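Local coordinates for protein VP5 (Halorubrum pleomorphic virus 2, PDB 6QGI) that probably drives fusion of the viral envelope with the membrane of the haloarchaeal host cell, serving as an envelope protein of this pleomorphic virus, at residues Q110-L124 with Y222-M235. Residues are numbered along the deposited sequence; the frame is centred on the assembly and turned at random.
Sequences QSNFLKTWNESVAEL and YLNASNWKPIYDEM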
loop_
_atom_site.group_PDB
_atom_site.type_symbol
_atom_site.label_atom_id
_atom_site.label_comp_id
_atom_site.label_asym_id
_atom_site.label_seq_id
_atom_site.Cartn_x
_atom_site.Cartn_y
_atom_site.Cartn_z
ATOM N N GLN A 110 11.974 7.528 7.546
ATOM C CA GLN A 110 11.599 8.941 7.356
ATOM C C GLN A 110 11.911 9.428 5.943
ATOM O O GLN A 110 11.079 10.103 5.341
ATOM C CB GLN A 110 12.323 9.850 8.353
ATOM C CG GLN A 110 11.866 9.732 9.794
ATOM C CD GLN A 110 12.855 10.383 10.728
ATOM O OE1 GLN A 110 14.080 10.281 10.565
ATOM N NE2 GLN A 110 12.344 11.060 11.740
ATOM N N SER A 111 13.105 9.077 5.413
ATOM C CA SER A 111 13.548 9.459 4.070
ATOM C C SER A 111 12.632 8.895 3.010
ATOM O O SER A 111 12.243 9.634 2.117
ATOM C CB SER A 111 14.982 9.011 3.806
ATOM O OG SER A 111 15.859 9.590 4.757
ATOM N N ASN A 112 12.266 7.604 3.112
ATOM C CA ASN A 112 11.378 6.952 2.146
ATOM C C ASN A 112 10.011 7.611 2.125
ATOM O O ASN A 112 9.475 7.852 1.046
ATOM C CB ASN A 112 11.238 5.467 2.450
ATOM C CG ASN A 112 12.452 4.650 2.109
ATOM O OD1 ASN A 112 13.212 4.944 1.177
ATOM N ND2 ASN A 112 12.670 3.601 2.874
ATOM N N PHE A 113 9.470 7.926 3.318
ATOM C CA PHE A 113 8.180 8.574 3.512
ATOM C C PHE A 113 8.175 9.995 2.924
ATOM O O PHE A 113 7.195 10.396 2.301
ATOM C CB PHE A 113 7.842 8.594 5.012
ATOM C CG PHE A 113 6.585 9.333 5.406
ATOM C CD1 PHE A 113 5.345 8.720 5.319
ATOM C CD2 PHE A 113 6.648 10.618 5.929
ATOM C CE1 PHE A 113 4.185 9.403 5.689
ATOM C CE2 PHE A 113 5.488 11.297 6.300
ATOM C CZ PHE A 113 4.266 10.682 6.185
ATOM N N LEU A 114 9.265 10.748 3.125
ATOM C CA LEU A 114 9.360 12.128 2.648
ATOM C C LEU A 114 9.712 12.202 1.163
ATOM O O LEU A 114 9.275 13.145 0.507
ATOM C CB LEU A 114 10.348 12.955 3.485
ATOM C CG LEU A 114 9.943 13.138 4.955
ATOM C CD1 LEU A 114 11.061 13.732 5.776
ATOM C CD2 LEU A 114 8.630 13.891 5.087
ATOM N N LYS A 115 10.435 11.198 0.622
ATOM C CA LYS A 115 10.769 11.132 -0.805
ATOM C C LYS A 115 9.501 10.870 -1.629
ATOM O O LYS A 115 9.359 11.404 -2.731
ATOM C CB LYS A 115 11.820 10.052 -1.079
ATOM C CG LYS A 115 13.256 10.488 -0.895
ATOM C CD LYS A 115 14.221 9.333 -1.122
ATOM C CE LYS A 115 15.571 9.603 -0.501
ATOM N NZ LYS A 115 16.296 10.704 -1.194
ATOM N N THR A 116 8.577 10.058 -1.072
ATOM C CA THR A 116 7.280 9.718 -1.664
ATOM C C THR A 116 6.441 10.994 -1.792
ATOM O O THR A 116 5.797 11.178 -2.826
ATOM C CB THR A 116 6.574 8.640 -0.825
ATOM O OG1 THR A 116 7.448 7.528 -0.657
ATOM C CG2 THR A 116 5.255 8.163 -1.439
ATOM N N TRP A 117 6.480 11.876 -0.759
ATOM C CA TRP A 117 5.787 13.169 -0.732
ATOM C C TRP A 117 6.475 14.137 -1.702
ATOM O O TRP A 117 5.786 14.849 -2.432
ATOM C CB TRP A 117 5.740 13.762 0.701
ATOM C CG TRP A 117 5.124 15.137 0.787
ATOM C CD1 TRP A 117 5.783 16.331 0.745
ATOM C CD2 TRP A 117 3.731 15.457 0.941
ATOM N NE1 TRP A 117 4.889 17.372 0.857
ATOM C CE2 TRP A 117 3.623 16.865 0.972
ATOM C CE3 TRP A 117 2.560 14.689 1.044
ATOM C CZ2 TRP A 117 2.391 17.521 1.108
ATOM C CZ3 TRP A 117 1.342 15.342 1.182
ATOM C CH2 TRP A 117 1.267 16.741 1.222
ATOM N N ASN A 118 7.826 14.163 -1.703
ATOM C CA ASN A 118 8.641 15.021 -2.570
ATOM C C ASN A 118 8.386 14.735 -4.049
ATOM O O ASN A 118 8.179 15.683 -4.809
ATOM C CB ASN A 118 10.123 14.880 -2.237
ATOM C CG ASN A 118 10.501 15.551 -0.945
ATOM O OD1 ASN A 118 9.688 16.228 -0.311
ATOM N ND2 ASN A 118 11.739 15.361 -0.515
ATOM N N GLU A 119 8.312 13.444 -4.440
ATOM C CA GLU A 119 8.026 13.039 -5.820
ATOM C C GLU A 119 6.627 13.471 -6.246
ATOM O O GLU A 119 6.427 13.795 -7.416
ATOM C CB GLU A 119 8.192 11.521 -6.014
ATOM C CG GLU A 119 8.670 11.142 -7.410
ATOM C CD GLU A 119 9.966 11.775 -7.890
ATOM O OE1 GLU A 119 10.881 11.979 -7.062
ATOM O OE2 GLU A 119 10.069 12.062 -9.104
ATOM N N SER A 120 5.678 13.506 -5.300
ATOM C CA SER A 120 4.306 13.940 -5.555
ATOM C C SER A 120 4.246 15.461 -5.795
ATOM O O SER A 120 3.573 15.893 -6.730
ATOM C CB SER A 120 3.397 13.558 -4.391
ATOM O OG SER A 120 3.567 12.230 -3.928
ATOM N N VAL A 121 4.959 16.260 -4.961
ATOM C CA VAL A 121 5.018 17.730 -5.054
ATOM C C VAL A 121 5.777 18.125 -6.339
ATOM O O VAL A 121 5.327 19.029 -7.047
ATOM C CB VAL A 121 5.628 18.393 -3.780
ATOM C CG1 VAL A 121 5.723 19.913 -3.924
ATOM C CG2 VAL A 121 4.824 18.039 -2.535
ATOM N N ALA A 122 6.904 17.431 -6.645
ATOM C CA ALA A 122 7.713 17.659 -7.852
ATOM C C ALA A 122 6.878 17.435 -9.122
ATOM O O ALA A 122 6.930 18.249 -10.051
ATOM C CB ALA A 122 8.925 16.741 -7.853
ATOM N N GLU A 123 6.094 16.339 -9.140
ATOM C CA GLU A 123 5.189 15.964 -10.227
ATOM C C GLU A 123 4.074 16.992 -10.358
ATOM O O GLU A 123 3.701 17.337 -11.482
ATOM C CB GLU A 123 4.610 14.572 -9.955
ATOM C CG GLU A 123 3.848 13.954 -11.105
ATOM C CD GLU A 123 3.242 12.622 -10.726
ATOM O OE1 GLU A 123 3.541 11.619 -11.411
ATOM O OE2 GLU A 123 2.469 12.580 -9.743
ATOM N N LEU A 124 3.551 17.486 -9.208
ATOM C CA LEU A 124 2.511 18.512 -9.164
ATOM C C LEU A 124 3.046 19.808 -9.759
ATOM O O LEU A 124 2.333 20.456 -10.520
ATOM C CB LEU A 124 1.989 18.737 -7.726
ATOM C CG LEU A 124 0.909 19.824 -7.524
ATOM C CD1 LEU A 124 -0.380 19.492 -8.269
ATOM C CD2 LEU A 124 0.625 20.053 -6.052
ATOM N N TYR A 222 -5.883 14.287 -3.490
ATOM C CA TYR A 222 -4.587 13.643 -3.299
ATOM C C TYR A 222 -3.649 14.708 -2.741
ATOM O O TYR A 222 -4.025 15.880 -2.733
ATOM C CB TYR A 222 -4.094 12.998 -4.616
ATOM C CG TYR A 222 -3.192 13.839 -5.493
ATOM C CD1 TYR A 222 -3.651 15.015 -6.079
ATOM C CD2 TYR A 222 -1.909 13.406 -5.822
ATOM C CE1 TYR A 222 -2.833 15.777 -6.912
ATOM C CE2 TYR A 222 -1.096 14.141 -6.678
ATOM C CZ TYR A 222 -1.556 15.334 -7.210
ATOM O OH TYR A 222 -0.738 16.080 -8.023
ATOM N N LEU A 223 -2.464 14.317 -2.246
ATOM C CA LEU A 223 -1.499 15.232 -1.622
ATOM C C LEU A 223 -2.156 15.988 -0.442
ATOM O O LEU A 223 -1.885 17.175 -0.224
ATOM C CB LEU A 223 -0.893 16.217 -2.653
ATOM C CG LEU A 223 0.052 15.617 -3.675
ATOM C CD1 LEU A 223 0.483 16.644 -4.688
ATOM C CD2 LEU A 223 1.257 15.075 -3.015
ATOM N N ASN A 224 -3.047 15.285 0.292
ATOM C CA ASN A 224 -3.767 15.811 1.445
ATOM C C ASN A 224 -2.893 15.627 2.676
ATOM O O ASN A 224 -2.777 14.510 3.178
ATOM C CB ASN A 224 -5.137 15.115 1.591
ATOM C CG ASN A 224 -6.058 15.656 2.675
ATOM O OD1 ASN A 224 -5.767 16.630 3.379
ATOM N ND2 ASN A 224 -7.211 15.025 2.831
ATOM N N ALA A 225 -2.264 16.723 3.151
ATOM C CA ALA A 225 -1.361 16.732 4.316
ATOM C C ALA A 225 -2.031 16.196 5.603
ATOM O O ALA A 225 -1.329 15.691 6.482
ATOM C CB ALA A 225 -0.824 18.132 4.547
ATOM N N SER A 226 -3.379 16.267 5.682
ATOM C CA SER A 226 -4.214 15.736 6.766
ATOM C C SER A 226 -4.135 14.211 6.856
ATOM O O SER A 226 -4.479 13.654 7.900
ATOM C CB SER A 226 -5.672 16.127 6.551
ATOM O OG SER A 226 -5.910 17.439 7.015
ATOM N N ASN A 227 -3.757 13.538 5.745
ATOM C CA ASN A 227 -3.624 12.081 5.673
ATOM C C ASN A 227 -2.181 11.638 5.938
ATOM O O ASN A 227 -1.955 10.486 6.303
ATOM C CB ASN A 227 -4.091 11.567 4.313
ATOM C CG ASN A 227 -5.577 11.676 4.079
ATOM O OD1 ASN A 227 -6.377 11.879 5.001
ATOM N ND2 ASN A 227 -5.979 11.522 2.825
ATOM N N TRP A 228 -1.222 12.556 5.769
ATOM C CA TRP A 228 0.208 12.322 5.960
ATOM C C TRP A 228 0.661 12.697 7.379
ATOM O O TRP A 228 1.548 12.037 7.920
ATOM C CB TRP A 228 1.001 13.112 4.913
ATOM C CG TRP A 228 0.859 12.576 3.517
ATOM C CD1 TRP A 228 -0.242 12.654 2.711
ATOM C CD2 TRP A 228 1.855 11.864 2.771
ATOM N NE1 TRP A 228 0.010 12.041 1.505
ATOM C CE2 TRP A 228 1.291 11.547 1.515
ATOM C CE3 TRP A 228 3.182 11.485 3.035
ATOM C CZ2 TRP A 228 2.011 10.869 0.524
ATOM C CZ3 TRP A 228 3.885 10.792 2.064
ATOM C CH2 TRP A 228 3.302 10.491 0.823
ATOM N N LYS A 229 0.040 13.734 7.986
ATOM C CA LYS A 229 0.331 14.204 9.348
ATOM C C LYS A 229 0.129 13.089 10.407
ATOM O O LYS A 229 1.037 12.932 11.227
ATOM C CB LYS A 229 -0.489 15.460 9.706
ATOM C CG LYS A 229 -0.290 15.990 11.125
ATOM C CD LYS A 229 1.132 16.449 11.389
ATOM C CE LYS A 229 1.244 17.193 12.691
ATOM N NZ LYS A 229 2.663 17.308 13.125
ATOM N N PRO A 230 -0.975 12.285 10.426
ATOM C CA PRO A 230 -1.076 11.223 11.444
ATOM C C PRO A 230 0.030 10.170 11.313
ATOM O O PRO A 230 0.504 9.685 12.341
ATOM C CB PRO A 230 -2.454 10.603 11.184
ATOM C CG PRO A 230 -3.199 11.621 10.414
ATOM C CD PRO A 230 -2.170 12.278 9.560
ATOM N N ILE A 231 0.450 9.829 10.064
ATOM C CA ILE A 231 1.512 8.842 9.812
ATOM C C ILE A 231 2.857 9.398 10.317
ATOM O O ILE A 231 3.582 8.663 10.989
ATOM C CB ILE A 231 1.591 8.382 8.331
ATOM C CG1 ILE A 231 0.234 7.864 7.845
ATOM C CG2 ILE A 231 2.675 7.306 8.146
ATOM C CD1 ILE A 231 0.053 7.850 6.373
ATOM N N TYR A 232 3.169 10.690 10.022
ATOM C CA TYR A 232 4.396 11.351 10.485
ATOM C C TYR A 232 4.456 11.376 12.020
ATOM O O TYR A 232 5.495 11.032 12.582
ATOM C CB TYR A 232 4.540 12.793 9.925
ATOM C CG TYR A 232 5.595 13.600 10.658
ATOM C CD1 TYR A 232 6.951 13.387 10.427
ATOM C CD2 TYR A 232 5.239 14.496 11.668
ATOM C CE1 TYR A 232 7.926 14.059 11.160
ATOM C CE2 TYR A 232 6.207 15.172 12.409
ATOM C CZ TYR A 232 7.550 14.957 12.147
ATOM O OH TYR A 232 8.512 15.628 12.867
ATOM N N ASP A 233 3.362 11.832 12.679
ATOM C CA ASP A 233 3.226 11.954 14.136
ATOM C C ASP A 233 3.441 10.620 14.834
ATOM O O ASP A 233 4.159 10.588 15.833
ATOM C CB ASP A 233 1.850 12.529 14.523
ATOM C CG ASP A 233 1.685 14.019 14.310
ATOM O OD1 ASP A 233 2.707 14.704 14.079
ATOM O OD2 ASP A 233 0.532 14.506 14.392
ATOM N N GLU A 234 2.835 9.529 14.308
ATOM C CA GLU A 234 2.975 8.167 14.836
ATOM C C GLU A 234 4.417 7.683 14.640
ATOM O O GLU A 234 4.967 7.057 15.542
ATOM C CB GLU A 234 1.971 7.206 14.168
ATOM C CG GLU A 234 1.764 5.898 14.919
ATOM C CD GLU A 234 0.722 4.954 14.342
ATOM O OE1 GLU A 234 -0.383 5.422 13.984
ATOM O OE2 GLU A 234 1.005 3.735 14.271
ATOM N N MET A 235 5.034 8.009 13.481
ATOM C CA MET A 235 6.424 7.676 13.166
ATOM C C MET A 235 7.368 8.415 14.122
ATOM O O MET A 235 8.364 7.843 14.572
ATOM C CB MET A 235 6.740 8.037 11.709
ATOM C CG MET A 235 7.943 7.312 11.139
ATOM S SD MET A 235 8.369 7.887 9.471
ATOM C CE MET A 235 7.008 7.188 8.522
HETATM O O HOH W 1 1.581 14.667 -8.252
#
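An aromatic cluster of W228, W117 and F113 forms the centre of this antiparallel helix pair, where the axes of segments 110-124 and 225-235, on helices 91-133 and 225-253, come within 11.8 Å and run at 167°. W117 turns the edge of its indole to the face of W228, a T-shaped pair with planes at 70°; its CE3 stands 3.4 Å from W228 CD2. With CG anti to the backbone N (chi1 176°), the W117 ring swings across to the partner helix, while its NE1 is bonded to the carbonyl oxygen of G180 in strand 176-186. F113 meets the same indole obliquely, its CZ 3.4 Å from W228 CE3. The F113 ring is a knob in a hole made by W228, I231, Y232 and M235. The bent end of M235 carries CE to 4.2 Å from the F113 ring centroid, an off-centre CH-pi contact, and SD adds an oblique Met-aromatic approach. On the rim of W228, T116 CG2 lies near the ring plane, 3.8 Å from CH2. W117 CH2 touches A225 CB; in the loop before helix 225-253, L223 CD1 meets L124 CD2 at 3.7 Å. No direct hydrogen bond joins the two segments; instead a water donates to S120 O and E123 OE2 and accepts from Y222 OH at 2.7 Å. E123 OE2 also forms a salt bridge with R51 of helix 37-60, whose I59 touches F113. The result is an antiparallel helix pair of the N-terminal envelope-protein region, joined by a knob-into-hole phenylalanine and an aromatic cluster, with helix 37-60 packed beside it.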